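Local coordinates for SnoaL-like domain-containing protein (Burkholderia thailandensis E264, PDB 3H3H) that is of unknown function but has a SnoaL-like, NTF2-type fold, whose cone-shaped pocket in relatives often binds small molecules, at residues B[72-80]-B[91-100]. Sequence-based numbering, arbitrary orientation.
Sequences IPDLHFEWI and IHYRGAKGRL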
ATOM      1  N   ILE B  72      15.560 -17.032 -10.224  1.00 18.72           N
ATOM      2  CA  ILE B  72      15.969 -16.693  -8.849  1.00 18.27           C
ATOM      3  C   ILE B  72      15.588 -17.931  -8.032  1.00 18.45           C
ATOM      4  O   ILE B  72      14.613 -17.919  -7.274  1.00 15.16           O
ATOM      5  CB  ILE B  72      15.265 -15.438  -8.275  1.00 19.57           C
ATOM      6  CG1 ILE B  72      15.319 -14.257  -9.247  1.00 21.77           C
ATOM      7  CG2 ILE B  72      15.911 -15.063  -6.898  1.00 21.33           C
ATOM      8  CD1 ILE B  72      14.569 -13.051  -8.763  1.00 26.26           C
ATOM      9  N   PRO B  73      16.354 -19.016  -8.180  1.00 18.37           N
ATOM     10  CA  PRO B  73      15.901 -20.317  -7.670  1.00 23.92           C
ATOM     11  C   PRO B  73      15.848 -20.421  -6.162  1.00 25.57           C
ATOM     12  O   PRO B  73      15.150 -21.289  -5.604  1.00 30.61           O
ATOM     13  CB  PRO B  73      16.931 -21.301  -8.268  1.00 25.82           C
ATOM     14  CG  PRO B  73      18.079 -20.508  -8.566  1.00 21.86           C
ATOM     15  CD  PRO B  73      17.588 -19.167  -8.969  1.00 19.51           C
ATOM     16  N   ASP B  74      16.558 -19.534  -5.497  0.50 22.74           N
ATOM     17  CA  ASP B  74      16.529 -19.485  -4.051  0.50 25.45           C
ATOM     18  C   ASP B  74      15.900 -18.163  -3.607  0.50 24.05           C
ATOM     19  O   ASP B  74      16.326 -17.546  -2.632  0.50 27.36           O
ATOM     20  CB  ASP B  74      17.946 -19.664  -3.497  0.50 25.17           C
ATOM     21  CG  ASP B  74      18.626 -20.891  -4.041  0.50 30.25           C
ATOM     22  OD1 ASP B  74      19.820 -20.799  -4.391  0.50 34.76           O
ATOM     23  OD2 ASP B  74      17.969 -21.950  -4.133  0.50 35.45           O
ATOM     24  N   LEU B  75      14.886 -17.725  -4.358  1.00 19.77           N
ATOM     25  CA  LEU B  75      14.093 -16.564  -4.004  1.00 17.38           C
ATOM     26  C   LEU B  75      13.518 -16.750  -2.611  1.00 16.19           C
ATOM     27  O   LEU B  75      13.016 -17.817  -2.262  1.00 14.69           O
ATOM     28  CB  LEU B  75      12.920 -16.389  -4.993  1.00 14.23           C
ATOM     29  CG  LEU B  75      11.905 -15.281  -4.701  1.00 16.16           C
ATOM     30  CD1 LEU B  75      11.185 -14.655  -5.940  1.00 16.95           C
ATOM     31  CD2 LEU B  75      10.789 -15.780  -3.739  1.00 15.37           C
ATOM     32  N   HIS B  76      13.560 -15.680  -1.823  1.00 17.92           N
ATOM     33  CA  HIS B  76      13.069 -15.760  -0.454  1.00 15.48           C
ATOM     34  C   HIS B  76      12.632 -14.412  -0.004  1.00 14.69           C
ATOM     35  O   HIS B  76      13.394 -13.480  -0.161  1.00 17.29           O
ATOM     36  CB  HIS B  76      14.203 -16.241   0.434  1.00 15.48           C
ATOM     37  CG  HIS B  76      13.788 -16.405   1.860  1.00 15.30           C
ATOM     38  ND1 HIS B  76      13.050 -17.483   2.291  1.00 18.08           N
ATOM     39  CD2 HIS B  76      13.963 -15.607   2.933  1.00 14.82           C
ATOM     40  CE1 HIS B  76      12.780 -17.340   3.574  1.00 18.80           C
ATOM     41  NE2 HIS B  76      13.347 -16.225   3.995  1.00 22.81           N
ATOM     42  N   PHE B  77      11.437 -14.332   0.592  1.00 13.51           N
ATOM     43  CA  PHE B  77      10.895 -13.082   1.113  1.00 12.90           C
ATOM     44  C   PHE B  77      10.843 -13.184   2.622  1.00 16.68           C
ATOM     45  O   PHE B  77      10.464 -14.214   3.133  1.00 16.82           O
ATOM     46  CB  PHE B  77       9.473 -12.903   0.657  1.00 13.57           C
ATOM     47  CG  PHE B  77       9.306 -12.691  -0.829  1.00 12.55           C
ATOM     48  CD1 PHE B  77      10.384 -12.344  -1.653  1.00 13.32           C
ATOM     49  CD2 PHE B  77       8.076 -12.756  -1.376  1.00 13.39           C
ATOM     50  CE1 PHE B  77      10.163 -12.114  -3.009  1.00 15.88           C
ATOM     51  CE2 PHE B  77       7.835 -12.550  -2.735  1.00 11.17           C
ATOM     52  CZ  PHE B  77       8.867 -12.208  -3.543  1.00 13.71           C
ATOM     53  N   GLU B  78      11.224 -12.115   3.321  1.00 12.28           N
ATOM     54  CA  GLU B  78      11.060 -12.069   4.785  1.00 12.02           C
ATOM     55  C   GLU B  78       9.904 -11.192   5.140  1.00 13.45           C
ATOM     56  O   GLU B  78       9.957  -9.989   4.912  1.00 13.97           O
ATOM     57  CB  GLU B  78      12.354 -11.559   5.514  1.00 12.63           C
ATOM     58  CG  GLU B  78      12.145 -11.360   7.000  1.00 15.61           C
ATOM     59  CD  GLU B  78      13.412 -11.050   7.746  1.00 16.40           C
ATOM     60  OE1 GLU B  78      14.483 -10.970   7.120  1.00 13.73           O
ATOM     61  OE2 GLU B  78      13.307 -10.892   8.961  1.00 12.75           O
ATOM     62  N   TRP B  79       8.922 -11.760   5.815  1.00 13.56           N
ATOM     63  CA  TRP B  79       7.748 -11.008   6.257  1.00 15.36           C
ATOM     64  C   TRP B  79       8.038 -10.097   7.426  1.00 13.90           C
ATOM     65  O   TRP B  79       8.484 -10.562   8.476  1.00 14.58           O
ATOM     66  CB  TRP B  79       6.663 -11.974   6.614  1.00 15.69           C
ATOM     67  CG  TRP B  79       5.370 -11.404   7.028  1.00 17.05           C
ATOM     68  CD1 TRP B  79       4.847 -10.208   6.700  1.00 14.66           C
ATOM     69  CD2 TRP B  79       4.376 -12.070   7.830  1.00 16.05           C
ATOM     70  NE1 TRP B  79       3.625 -10.046   7.265  1.00 16.36           N
ATOM     71  CE2 TRP B  79       3.302 -11.177   7.972  1.00 19.63           C
ATOM     72  CE3 TRP B  79       4.294 -13.327   8.431  1.00 21.20           C
ATOM     73  CZ2 TRP B  79       2.139 -11.508   8.664  1.00 17.02           C
ATOM     74  CZ3 TRP B  79       3.135 -13.655   9.171  1.00 23.21           C
ATOM     75  CH2 TRP B  79       2.089 -12.742   9.295  1.00 23.91           C
ATOM     76  N   ILE B  80       7.843  -8.805   7.231  1.00 13.67           N
ATOM     77  CA  ILE B  80       8.051  -7.797   8.285  1.00 11.87           C
ATOM     78  C   ILE B  80       6.751  -7.411   8.971  1.00 12.12           C
ATOM     79  O   ILE B  80       6.632  -7.584  10.186  1.00 14.90           O
ATOM     80  CB  ILE B  80       8.762  -6.547   7.766  1.00 11.03           C
ATOM     81  CG1 ILE B  80      10.136  -6.931   7.200  1.00 15.83           C
ATOM     82  CG2 ILE B  80       8.865  -5.496   8.866  1.00  9.93           C
ATOM     83  CD1 ILE B  80      10.820  -5.807   6.396  1.00 14.41           C
ATOM     84  N   ILE B  91       1.335  -5.970   2.660  1.00 11.57           N
ATOM     85  CA  ILE B  91       2.380  -6.818   3.192  1.00 10.57           C
ATOM     86  C   ILE B  91       3.698  -6.105   2.999  1.00 11.40           C
ATOM     87  O   ILE B  91       4.082  -5.819   1.886  1.00 12.10           O
ATOM     88  CB  ILE B  91       2.437  -8.199   2.518  1.00 13.33           C
ATOM     89  CG1 ILE B  91       1.071  -8.929   2.654  1.00 11.13           C
ATOM     90  CG2 ILE B  91       3.587  -9.085   3.151  1.00 14.24           C
ATOM     91  CD1 ILE B  91       1.090 -10.379   2.031  1.00 11.72           C
ATOM     92  N   HIS B  92       4.417  -5.904   4.102  1.00 12.51           N
ATOM     93  CA  HIS B  92       5.718  -5.256   4.094  1.00 12.60           C
ATOM     94  C   HIS B  92       6.685  -6.399   4.292  1.00 15.07           C
ATOM     95  O   HIS B  92       6.566  -7.187   5.233  1.00 11.03           O
ATOM     96  CB  HIS B  92       5.736  -4.210   5.208  1.00 14.42           C
ATOM     97  CG  HIS B  92       7.024  -3.486   5.362  1.00 16.29           C
ATOM     98  ND1 HIS B  92       7.741  -2.999   4.290  1.00 11.93           N
ATOM     99  CD2 HIS B  92       7.712  -3.147   6.476  1.00 13.46           C
ATOM    100  CE1 HIS B  92       8.831  -2.397   4.744  1.00 16.55           C
ATOM    101  NE2 HIS B  92       8.821  -2.440   6.066  1.00 15.79           N
ATOM    102  N   TYR B  93       7.649  -6.487   3.394  1.00 11.66           N
ATOM    103  CA  TYR B  93       8.577  -7.596   3.438  1.00 14.28           C
ATOM    104  C   TYR B  93       9.874  -7.219   2.794  1.00 13.31           C
ATOM    105  O   TYR B  93      10.003  -6.145   2.196  1.00 14.02           O
ATOM    106  CB  TYR B  93       7.963  -8.801   2.726  1.00 14.40           C
ATOM    107  CG  TYR B  93       7.736  -8.659   1.238  1.00 13.53           C
ATOM    108  CD1 TYR B  93       6.584  -8.107   0.734  1.00 14.99           C
ATOM    109  CD2 TYR B  93       8.645  -9.185   0.305  1.00 11.24           C
ATOM    110  CE1 TYR B  93       6.375  -8.052  -0.612  1.00 13.42           C
ATOM    111  CE2 TYR B  93       8.425  -9.122  -1.029  1.00 12.89           C
ATOM    112  CZ  TYR B  93       7.281  -8.580  -1.501  1.00 13.86           C
ATOM    113  OH  TYR B  93       7.064  -8.529  -2.875  1.00 14.56           O
ATOM    114  N   ARG B  94      10.886  -8.023   3.073  1.00 12.36           N
ATOM    115  CA  ARG B  94      12.162  -7.879   2.435  1.00 12.30           C
ATOM    116  C   ARG B  94      12.271  -8.850   1.289  1.00 19.00           C
ATOM    117  O   ARG B  94      12.096 -10.055   1.483  1.00 18.78           O
ATOM    118  CB  ARG B  94      13.253  -8.109   3.469  1.00 13.39           C
ATOM    119  CG  ARG B  94      14.649  -7.942   2.899  1.00 19.64           C
ATOM    120  CD  ARG B  94      15.617  -7.949   4.082  1.00 24.85           C
ATOM    121  NE  ARG B  94      16.990  -7.703   3.666  1.00 26.33           N
ATOM    122  CZ  ARG B  94      17.841  -8.635   3.294  1.00 25.49           C
ATOM    123  NH1 ARG B  94      17.501  -9.916   3.279  1.00 31.94           N
ATOM    124  NH2 ARG B  94      19.069  -8.273   2.941  1.00 35.18           N
ATOM    125  N   GLY B  95      12.508  -8.289   0.099  1.00 22.04           N
ATOM    126  CA  GLY B  95      12.490  -8.998  -1.176  1.00 23.79           C
ATOM    127  C   GLY B  95      13.638  -9.951  -1.364  1.00 22.32           C
ATOM    128  O   GLY B  95      14.566 -10.061  -0.541  1.00 20.47           O
ATOM    129  N   ALA B  96      13.520 -10.688  -2.468  1.00 24.90           N
ATOM    130  CA  ALA B  96      14.474 -11.746  -2.843  1.00 24.86           C
ATOM    131  C   ALA B  96      15.925 -11.247  -2.868  1.00 25.17           C
ATOM    132  O   ALA B  96      16.827 -12.034  -2.580  1.00 24.65           O
ATOM    133  CB  ALA B  96      14.113 -12.315  -4.160  1.00 22.63           C
ATOM    134  N   LYS B  97      16.140  -9.959  -3.186  1.00 23.70           N
ATOM    135  CA  LYS B  97      17.504  -9.416  -3.272  1.00 25.18           C
ATOM    136  C   LYS B  97      17.788  -8.327  -2.223  1.00 26.49           C
ATOM    137  O   LYS B  97      18.719  -7.527  -2.357  1.00 26.06           O
ATOM    138  CB  LYS B  97      17.751  -8.896  -4.691  1.00 23.66           C
ATOM    139  CG  LYS B  97      17.538  -9.992  -5.774  1.00 25.96           C
ATOM    140  CD  LYS B  97      18.498 -11.119  -5.561  1.00 28.40           C
ATOM    141  CE  LYS B  97      18.436 -12.129  -6.688  1.00 28.76           C
ATOM    142  NZ  LYS B  97      19.468 -13.152  -6.427  1.00 28.39           N
ATOM    143  N   GLY B  98      16.988  -8.312  -1.168  1.00 22.54           N
ATOM    144  CA  GLY B  98      17.251  -7.427  -0.061  1.00 20.40           C
ATOM    145  C   GLY B  98      16.544  -6.090  -0.177  1.00 16.91           C
ATOM    146  O   GLY B  98      16.668  -5.241   0.678  1.00 16.84           O
ATOM    147  N   ARG B  99      15.829  -5.865  -1.271  1.00 17.29           N
ATOM    148  CA  ARG B  99      15.058  -4.655  -1.348  1.00 20.42           C
ATOM    149  C   ARG B  99      13.959  -4.720  -0.318  1.00 16.85           C
ATOM    150  O   ARG B  99      13.421  -5.804  -0.022  1.00 16.94           O
ATOM    151  CB  ARG B  99      14.293  -4.540  -2.661  1.00 25.14           C
ATOM    152  CG  ARG B  99      15.094  -4.395  -3.906  1.00 25.13           C
ATOM    153  CD  ARG B  99      14.101  -4.454  -5.085  1.00 27.04           C
ATOM    154  NE  ARG B  99      14.848  -4.207  -6.307  1.00 33.89           N
ATOM    155  CZ  ARG B  99      15.393  -5.121  -7.122  1.00 37.60           C
ATOM    156  NH1 ARG B  99      15.286  -6.439  -6.931  1.00 35.37           N
ATOM    157  NH2 ARG B  99      16.072  -4.675  -8.165  1.00 30.57           N
ATOM    158  N   LEU B 100      13.598  -3.553   0.151  1.00 16.08           N
ATOM    159  CA  LEU B 100      12.441  -3.414   0.999  1.00 12.26           C
ATOM    160  C   LEU B 100      11.236  -3.312   0.083  1.00 13.54           C
ATOM    161  O   LEU B 100      11.252  -2.631  -0.930  1.00 14.88           O
ATOM    162  CB  LEU B 100      12.561  -2.196   1.854  1.00 15.74           C
ATOM    163  CG  LEU B 100      11.786  -2.131   3.153  1.00 25.60           C
ATOM    164  CD1 LEU B 100      12.120  -3.299   4.136  1.00 19.20           C
ATOM    165  CD2 LEU B 100      12.019  -0.736   3.795  1.00 21.40           C
TER
HETATM  166  O   HOH W   1      16.156 -14.564  -2.234  1.00 24.27           O
HETATM  167  O   HOH W   2      18.023 -15.316  -4.500  1.00 37.14           O
HETATM  168  O   HOH W   3      14.410 -11.683   2.182  1.00 27.24           O
HETATM  169  O   HOH W   4      15.400 -11.271   4.565  1.00 35.69           O
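F77 and Y93 lie side by side, and their rings make the dense part of this contact. Y93 CE2 rests over the centre of the F77 ring, 3.7 Å from F77 CD2, with the planes turned 38° to each other. The Y93 ring gets there because CG is wedged between the backbone N and the carbonyl carbon (chi1 66°). L75 CD2 covers the other F77 face toward the rim, while A96 N meets the ring edge; A96 CB packs 3.7 Å from L75 CG. Next to these rings the antiparallel strands pair E78 with R94 through two backbone hydrogen bonds, E78 N to R94 O (2.9 Å) and R94 N to E78 O (2.8 Å). A third, from I80 N to H92 O, is more bent (149° at the hydrogen). I80 CD1 sits over one face of the H92 imidazole, 4.2 Å from its centroid, and also touches L100 CD1.

The sheet face bearing E78 and R94, away from Y93, is looser and wet. E78 and R94 stretch out with only their CB atoms close, 4.1 Å apart; one water joins E78 OE1 to R94 NH1. Beyond this pair, toward I72, no direct N-H...O bond joins the segments; another water links D74 O to A96 O, accepting a weak bond from H76 N. K97 folds back to lay CE 3.9 Å from I72 CG2.

The contact spans the open end of the hairpin 78-84/88-94, whose first strand is outermost in the sheet within this chain, after helix 58-71. Helix 7-22 covers the aromatic face: W21 meets F77, W17 meets Y93 edge-to-face, and N22 OD1 accepts from F77 N. Y93 OH bonds E103 on strand 100-107, and the Y93 side chain lies near an unidentified bound ligand, consistent with a pocket, while H92 meets H92 of the second subunit.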